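PDB 4MC3: (2Z,6E)-hedycaryol synthase, which catalyses the magnesium-dependent 1,11-cyclization of farnesyl diphosphate, with addition of water, to the sesquiterpene alcohol (2Z,6E)-hedycaryol and diphosphate. Local coordinates for residues 37-42 against 78-83; 105-110 against 121-126. All blocks are in the same frame, centred on the assembly; numbering follows the deposited sequence.

Interaction 1: residues 37-42 against 78-83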
ATOM      1  N   LEU A  37     -14.208   6.026  15.094  1.00 39.99           N
ATOM      2  CA  LEU A  37     -14.083   5.624  13.698  1.00 36.57           C
ATOM      3  C   LEU A  37     -15.079   4.553  13.257  1.00 40.39           C
ATOM      4  O   LEU A  37     -15.173   4.207  12.077  1.00 39.04           O
ATOM      5  CB  LEU A  37     -12.652   5.147  13.391  1.00 33.30           C
ATOM      6  CG  LEU A  37     -11.584   6.209  13.551  1.00 35.61           C
ATOM      7  CD1 LEU A  37     -10.237   5.573  13.326  1.00 38.49           C
ATOM      8  CD2 LEU A  37     -11.789   7.402  12.626  1.00 41.89           C
ATOM      9  N   ALA A  38     -15.844   4.016  14.196  1.00 42.82           N
ATOM     10  CA  ALA A  38     -16.910   3.123  13.827  1.00 44.16           C
ATOM     11  C   ALA A  38     -18.060   3.397  14.792  1.00 47.91           C
ATOM     12  O   ALA A  38     -18.406   2.532  15.618  1.00 39.92           O
ATOM     13  CB  ALA A  38     -16.434   1.686  13.869  1.00 43.19           C
ATOM     14  N   PRO A  39     -18.651   4.614  14.691  1.00 47.93           N
ATOM     15  CA  PRO A  39     -19.584   5.185  15.672  1.00 51.27           C
ATOM     16  C   PRO A  39     -20.993   4.599  15.639  1.00 50.28           C
ATOM     17  O   PRO A  39     -21.813   4.904  16.501  1.00 57.33           O
ATOM     18  CB  PRO A  39     -19.641   6.653  15.262  1.00 57.57           C
ATOM     19  CG  PRO A  39     -19.550   6.588  13.777  1.00 52.28           C
ATOM     20  CD  PRO A  39     -18.595   5.453  13.476  1.00 49.68           C
ATOM     21  N   THR A  40     -21.270   3.777  14.646  1.00 44.39           N
ATOM     22  CA  THR A  40     -22.552   3.121  14.486  1.00 58.62           C
ATOM     23  C   THR A  40     -22.241   1.645  14.365  1.00 50.19           C
ATOM     24  O   THR A  40     -21.114   1.283  14.024  1.00 43.58           O
ATOM     25  CB  THR A  40     -23.291   3.610  13.213  1.00 65.88           C
ATOM     26  OG1 THR A  40     -22.544   3.258  12.042  1.00 64.47           O
ATOM     27  CG2 THR A  40     -23.473   5.119  13.243  1.00 64.23           C
ATOM     28  N   GLU A  41     -23.223   0.799  14.643  1.00 54.37           N
ATOM     29  CA  GLU A  41     -23.057  -0.634  14.449  1.00 52.09           C
ATOM     30  C   GLU A  41     -22.855  -0.966  12.964  1.00 60.29           C
ATOM     31  O   GLU A  41     -22.141  -1.919  12.625  1.00 51.88           O
ATOM     32  CB  GLU A  41     -24.259  -1.392  15.028  1.00 61.29           C
ATOM     33  CG  GLU A  41     -24.066  -2.904  15.121  1.00 63.68           C
ATOM     34  CD  GLU A  41     -23.004  -3.338  16.135  1.00 57.23           C
ATOM     35  OE1 GLU A  41     -22.570  -2.530  16.991  1.00 53.25           O
ATOM     36  OE2 GLU A  41     -22.610  -4.517  16.091  1.00 68.51           O
ATOM     37  N   ARG A  42     -23.471  -0.178  12.077  1.00 60.22           N
ATOM     38  CA  ARG A  42     -23.284  -0.365  10.632  1.00 66.93           C
ATOM     39  C   ARG A  42     -21.800  -0.248  10.305  1.00 45.94           C
ATOM     40  O   ARG A  42     -21.193  -1.125   9.657  1.00 48.23           O
ATOM     41  CB  ARG A  42     -24.052   0.691   9.821  1.00 77.08           C
ATOM     42  CG  ARG A  42     -25.559   0.697  10.027  1.00 97.44           C
ATOM     43  CD  ARG A  42     -26.210   1.798   9.204  1.00112.03           C
ATOM     44  NE  ARG A  42     -27.551   2.130   9.686  1.00112.05           N
ATOM     45  CZ  ARG A  42     -27.816   2.866  10.767  1.00115.65           C
ATOM     46  NH1 ARG A  42     -26.834   3.362  11.517  1.00112.31           N
ATOM     47  NH2 ARG A  42     -29.078   3.102  11.107  1.00122.56           N
ATOM     48  N   THR A  78      -7.522   4.348   7.215  1.00 19.09           N
ATOM     49  CA  THR A  78      -7.703   4.454   5.761  1.00 19.66           C
ATOM     50  C   THR A  78      -8.980   3.775   5.273  1.00 23.45           C
ATOM     51  O   THR A  78      -9.630   4.292   4.354  1.00 22.87           O
ATOM     52  CB  THR A  78      -6.434   4.045   4.972  1.00 24.00           C
ATOM     53  OG1 THR A  78      -6.156   2.691   5.187  1.00 30.84           O
ATOM     54  CG2 THR A  78      -5.275   4.835   5.403  1.00 20.45           C
ATOM     55  N   PHE A  79      -9.385   2.677   5.940  1.00 23.26           N
ATOM     56  CA  PHE A  79     -10.678   2.085   5.647  1.00 25.13           C
ATOM     57  C   PHE A  79     -11.795   3.057   5.895  1.00 29.11           C
ATOM     58  O   PHE A  79     -12.713   3.193   5.050  1.00 29.25           O
ATOM     59  CB  PHE A  79     -10.971   0.796   6.442  1.00 28.34           C
ATOM     60  CG  PHE A  79     -12.428   0.390   6.317  1.00 37.62           C
ATOM     61  CD1 PHE A  79     -13.339   0.651   7.331  1.00 47.87           C
ATOM     62  CD2 PHE A  79     -12.915  -0.071   5.086  1.00 54.92           C
ATOM     63  CE1 PHE A  79     -14.675   0.350   7.174  1.00 49.23           C
ATOM     64  CE2 PHE A  79     -14.259  -0.364   4.928  1.00 57.41           C
ATOM     65  CZ  PHE A  79     -15.136  -0.153   5.981  1.00 52.62           C
ATOM     66  N   ARG A  80     -11.735   3.756   7.019  1.00 26.78           N
ATOM     67  CA  ARG A  80     -12.784   4.719   7.366  1.00 29.75           C
ATOM     68  C   ARG A  80     -12.787   5.905   6.399  1.00 31.14           C
ATOM     69  O   ARG A  80     -13.852   6.317   5.954  1.00 29.35           O
ATOM     70  CB  ARG A  80     -12.649   5.181   8.796  1.00 33.37           C
ATOM     71  CG  ARG A  80     -13.728   6.163   9.260  1.00 36.86           C
ATOM     72  CD  ARG A  80     -15.145   5.615   9.103  1.00 39.97           C
ATOM     73  NE  ARG A  80     -16.069   6.492   9.811  1.00 39.68           N
ATOM     74  CZ  ARG A  80     -17.399   6.411   9.780  1.00 37.11           C
ATOM     75  NH1 ARG A  80     -18.021   5.469   9.073  1.00 40.37           N
ATOM     76  NH2 ARG A  80     -18.103   7.285  10.467  1.00 45.33           N
ATOM     77  N   ILE A  81     -11.601   6.399   6.009  1.00 25.96           N
ATOM     78  CA  ILE A  81     -11.518   7.487   5.018  1.00 26.11           C
ATOM     79  C   ILE A  81     -12.175   7.016   3.723  1.00 28.03           C
ATOM     80  O   ILE A  81     -12.983   7.740   3.137  1.00 28.42           O
ATOM     81  CB  ILE A  81     -10.044   7.869   4.765  1.00 24.81           C
ATOM     82  CG1 ILE A  81      -9.488   8.630   5.963  1.00 26.16           C
ATOM     83  CG2 ILE A  81      -9.928   8.696   3.477  1.00 26.99           C
ATOM     84  CD1 ILE A  81      -7.992   8.797   5.958  1.00 25.15           C
ATOM     85  N   ASP A  82     -11.875   5.800   3.302  1.00 25.34           N
ATOM     86  CA  ASP A  82     -12.385   5.254   2.042  1.00 28.94           C
ATOM     87  C   ASP A  82     -13.878   5.067   2.085  1.00 29.40           C
ATOM     88  O   ASP A  82     -14.559   5.354   1.106  1.00 32.91           O
ATOM     89  CB  ASP A  82     -11.705   3.929   1.714  1.00 29.71           C
ATOM     90  CG  ASP A  82     -12.089   3.405   0.348  1.00 37.35           C
ATOM     91  OD1 ASP A  82     -11.536   3.903  -0.679  1.00 35.18           O
ATOM     92  OD2 ASP A  82     -12.947   2.499   0.297  1.00 38.36           O
ATOM     93  N   ASP A  83     -14.384   4.595   3.223  1.00 31.90           N
ATOM     94  CA  ASP A  83     -15.804   4.397   3.437  1.00 36.32           C
ATOM     95  C   ASP A  83     -16.603   5.706   3.323  1.00 35.79           C
ATOM     96  O   ASP A  83     -17.693   5.726   2.761  1.00 41.43           O
ATOM     97  CB  ASP A  83     -16.027   3.803   4.843  1.00 36.43           C
ATOM     98  CG  ASP A  83     -17.463   3.380   5.082  1.00 42.73           C
ATOM     99  OD1 ASP A  83     -17.933   2.480   4.362  1.00 55.65           O
ATOM    100  OD2 ASP A  83     -18.124   3.955   5.978  1.00 55.80           O
TER
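Arg-80, on the helix that carries the first two aspartates of the DDXXXE motif, Asp-82 and Asp-83, reaches across to Leu-37 and Pro-39 in the loop joining helices 21-35 and 41-50 of this class I terpene cyclase. Its CG stands anti to the backbone N (chi1 -178°), and a bend at chi2 (57°) turns the rest of the chain along the loop. The carbonyl of Leu-37 lies against this chain, with O 3.3 Å from Arg-80 CD and over one face of the guanidinium. Arg-80 NE is just as near to that oxygen, but the angle is too poor for a hydrogen bond. Pro-39 covers the same face farther out, its ring CD 3.6 Å from Arg-80 NH2. At the aliphatic end Leu-37 CD2 approaches Arg-80 CG at 4.1 Å; Leu-37 also packs on Trp-31 and Thr-119. One turn on, Asp-83 OD2 forms a salt bridge with Arg-80 NH1 at 3.4 Å, while its OD1 pairs with Arg-46. On the same helix, Thr-78 touches the bound nerolidol and Asp-82 probably binds magnesium, as in related enzymes. With no hydrogen bond between the two segments, the loop meets a flat cation through a carbonyl dipole and a proline ring. The partly negative Leu-37 O would be drawn to the positive charge, with the Asp-83 salt bridge holding the far side of the group.

Interaction 2: residues 105-110 against 121-126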
ATOM      1  N   ARG A 105      -4.962  16.083   3.886  1.00 26.52           N
ATOM      2  CA  ARG A 105      -3.593  16.379   3.531  1.00 27.37           C
ATOM      3  C   ARG A 105      -3.014  17.458   4.428  1.00 31.73           C
ATOM      4  O   ARG A 105      -1.830  17.395   4.857  1.00 36.04           O
ATOM      5  CB  ARG A 105      -3.503  16.827   2.071  1.00 27.35           C
ATOM      6  CG  ARG A 105      -3.576  15.695   1.077  1.00 25.97           C
ATOM      7  CD  ARG A 105      -3.535  16.244  -0.340  1.00 29.27           C
ATOM      8  NE  ARG A 105      -2.190  16.721  -0.575  1.00 30.31           N
ATOM      9  CZ  ARG A 105      -1.567  16.750  -1.728  1.00 34.63           C
ATOM     10  NH1 ARG A 105      -2.162  16.364  -2.848  1.00 32.26           N
ATOM     11  NH2 ARG A 105      -0.317  17.186  -1.742  1.00 40.73           N
ATOM     12  N   GLY A 106      -3.842  18.452   4.702  1.00 31.59           N
ATOM     13  CA  GLY A 106      -3.504  19.558   5.563  1.00 39.59           C
ATOM     14  C   GLY A 106      -3.082  19.101   6.941  1.00 40.26           C
ATOM     15  O   GLY A 106      -2.127  19.679   7.518  1.00 37.08           O
ATOM     16  N   THR A 107      -3.768  18.072   7.463  1.00 32.68           N
ATOM     17  CA  THR A 107      -3.475  17.575   8.816  1.00 29.76           C
ATOM     18  C   THR A 107      -2.038  17.104   8.940  1.00 34.03           C
ATOM     19  O   THR A 107      -1.450  17.150  10.037  1.00 37.23           O
ATOM     20  CB  THR A 107      -4.466  16.510   9.379  1.00 33.29           C
ATOM     21  OG1 THR A 107      -4.236  15.230   8.768  1.00 33.61           O
ATOM     22  CG2 THR A 107      -5.912  16.916   9.207  1.00 38.13           C
ATOM     23  N   LEU A 108      -1.452  16.680   7.840  1.00 30.11           N
ATOM     24  CA  LEU A 108      -0.078  16.128   7.834  1.00 28.60           C
ATOM     25  C   LEU A 108       0.970  17.216   7.955  1.00 37.49           C
ATOM     26  O   LEU A 108       2.153  16.926   8.131  1.00 36.57           O
ATOM     27  CB  LEU A 108       0.189  15.297   6.607  1.00 32.00           C
ATOM     28  CG  LEU A 108      -0.879  14.229   6.427  1.00 31.63           C
ATOM     29  CD1 LEU A 108      -0.579  13.579   5.103  1.00 32.20           C
ATOM     30  CD2 LEU A 108      -0.778  13.275   7.639  1.00 33.44           C
ATOM     31  N   HIS A 109       0.509  18.456   7.888  1.00 40.54           N
ATOM     32  CA  HIS A 109       1.353  19.624   8.000  1.00 40.33           C
ATOM     33  C   HIS A 109       0.963  20.512   9.158  1.00 44.78           C
ATOM     34  O   HIS A 109       1.431  21.620   9.255  1.00 57.06           O
ATOM     35  CB  HIS A 109       1.305  20.341   6.652  1.00 37.57           C
ATOM     36  CG  HIS A 109       1.805  19.485   5.541  1.00 34.34           C
ATOM     37  ND1 HIS A 109       3.145  19.210   5.364  1.00 40.68           N
ATOM     38  CD2 HIS A 109       1.145  18.738   4.621  1.00 35.92           C
ATOM     39  CE1 HIS A 109       3.295  18.380   4.347  1.00 38.45           C
ATOM     40  NE2 HIS A 109       2.093  18.076   3.877  1.00 33.62           N
ATOM     41  N   GLY A 110       0.123  20.003  10.060  1.00 54.25           N
ATOM     42  CA  GLY A 110      -0.307  20.758  11.238  1.00 65.26           C
ATOM     43  C   GLY A 110      -1.348  21.820  10.944  1.00 68.72           C
ATOM     44  O   GLY A 110      -1.621  22.678  11.782  1.00 75.17           O
ATOM     45  N   ARG A 121      -9.342  14.604  12.482  1.00 29.10           N
ATOM     46  CA  ARG A 121      -8.714  14.766  13.786  1.00 29.56           C
ATOM     47  C   ARG A 121      -7.922  13.502  14.149  1.00 26.31           C
ATOM     48  O   ARG A 121      -6.816  13.612  14.720  1.00 29.75           O
ATOM     49  CB  ARG A 121      -9.768  15.161  14.814  1.00 34.69           C
ATOM     50  CG  ARG A 121     -10.340  16.566  14.595  1.00 41.30           C
ATOM     51  CD  ARG A 121     -11.070  17.106  15.828  1.00 54.39           C
ATOM     52  NE  ARG A 121     -10.941  18.567  15.948  1.00 76.50           N
ATOM     53  CZ  ARG A 121     -11.207  19.277  17.049  1.00 92.77           C
ATOM     54  NH1 ARG A 121     -11.634  18.690  18.171  1.00 98.30           N
ATOM     55  NH2 ARG A 121     -11.045  20.599  17.029  1.00109.44           N
ATOM     56  N   ALA A 122      -8.477  12.331  13.875  1.00 24.94           N
ATOM     57  CA  ALA A 122      -7.766  11.078  14.106  1.00 23.11           C
ATOM     58  C   ALA A 122      -6.495  11.001  13.277  1.00 19.71           C
ATOM     59  O   ALA A 122      -5.448  10.554  13.797  1.00 20.30           O
ATOM     60  CB  ALA A 122      -8.618   9.883  13.851  1.00 25.01           C
ATOM     61  N   LEU A 123      -6.547  11.446  12.025  1.00 20.98           N
ATOM     62  CA  LEU A 123      -5.344  11.423  11.184  1.00 18.95           C
ATOM     63  C   LEU A 123      -4.270  12.324  11.760  1.00 19.74           C
ATOM     64  O   LEU A 123      -3.078  11.944  11.833  1.00 19.46           O
ATOM     65  CB  LEU A 123      -5.664  11.829   9.727  1.00 20.54           C
ATOM     66  CG  LEU A 123      -4.481  11.951   8.785  1.00 19.27           C
ATOM     67  CD1 LEU A 123      -3.725  10.647   8.666  1.00 20.89           C
ATOM     68  CD2 LEU A 123      -4.948  12.374   7.388  1.00 22.92           C
ATOM     69  N   GLY A 124      -4.628  13.525  12.177  1.00 21.31           N
ATOM     70  CA  GLY A 124      -3.616  14.417  12.678  1.00 23.86           C
ATOM     71  C   GLY A 124      -2.980  13.872  13.947  1.00 23.63           C
ATOM     72  O   GLY A 124      -1.792  14.009  14.120  1.00 22.81           O
ATOM     73  N   ALA A 125      -3.765  13.222  14.826  1.00 21.07           N
ATOM     74  CA  ALA A 125      -3.236  12.720  16.092  1.00 19.61           C
ATOM     75  C   ALA A 125      -2.326  11.489  15.807  1.00 20.22           C
ATOM     76  O   ALA A 125      -1.277  11.277  16.413  1.00 21.23           O
ATOM     77  CB  ALA A 125      -4.362  12.421  17.108  1.00 23.94           C
ATOM     78  N   LEU A 126      -2.799  10.635  14.900  1.00 20.29           N
ATOM     79  CA  LEU A 126      -2.084   9.410  14.552  1.00 17.32           C
ATOM     80  C   LEU A 126      -0.744   9.805  13.910  1.00 16.32           C
ATOM     81  O   LEU A 126       0.301   9.215  14.182  1.00 17.89           O
ATOM     82  CB  LEU A 126      -2.885   8.510  13.635  1.00 18.66           C
ATOM     83  CG  LEU A 126      -2.207   7.181  13.273  1.00 18.71           C
ATOM     84  CD1 LEU A 126      -1.894   6.339  14.511  1.00 21.23           C
ATOM     85  CD2 LEU A 126      -3.086   6.381  12.326  1.00 19.74           C
TER
HETATM   86  O   HOH W   1      -0.489  16.027  12.381  1.00 35.84           O
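Thr-107 makes the first group of contacts, hydroxyl on hydrocarbon and side chain on glycine backbone, where the C-terminal end of helix 95-107 meets helix 118-131. In Leu-123, CG anti to the backbone N (chi1 175°) is sent toward the threonine and chi2 (60°) sets CD2 beside it, both 3.3 Å from Thr-107 OG1. The hydroxyl thus rests against a hydrocarbon branch across the contact, while its hydrogen bond is made to Leu-104 O in its own helix. Beside it the threonine faces backbone: Thr-107 CB is 4.0 Å from Gly-124 CA, and the two alpha carbons approach to 5.0 Å.

The leucine-leucine contact is a pair meeting at about a right angle, with Leu-108 CD2 4.1 Å from Leu-123 CD1. Behind this pair, Leu-108 continues onto Phe-146 of helix 136-160 and Leu-123 onto Trp-74 and Leu-77 of helix 65-84, so the leucines extend into the surrounding helical core.

The polar link is made by water. One molecule donates to Thr-107 O at 2.8 Å and to Gly-124 O at 3.0 Å, bridging two carbonyls that both act as acceptors and could not bond directly to each other.

Thr-107 to Gly-110 form a type I turn. Gly-110, with positive phi (76°), is the C-prime residue of a Schellman motif, the next residue's N bonding to Gly-106 O and Gly-110 N to Thr-107 O. The helix end closed in this way packs against the next helix in the chain, a helix-to-helix junction within the all-helical class I terpene synthase fold.

Interactions 1 and 2 are both partly buried, their centres about 17 Å apart, and meet where Leu-37 CD2 packs against Ala-122 CB at 4.2 Å. They share neighbouring elements: helix 118-131 forms one side of interaction 2 and supplies Thr-119 beside interaction 1, while helix 65-84 carries Arg-80 in interaction 1 and receives Leu-123 from interaction 2. The chemistry differs with place. Interaction 1, on the helix of the DDXXXE motif, presumed to bind magnesium, sets a charged side chain, paired with a carboxylate that Arg-46 also engages, against a partly exposed loop. Interaction 2, a junction between helices, relies on uncharged side chains and one bridging water, with its two leucines buried.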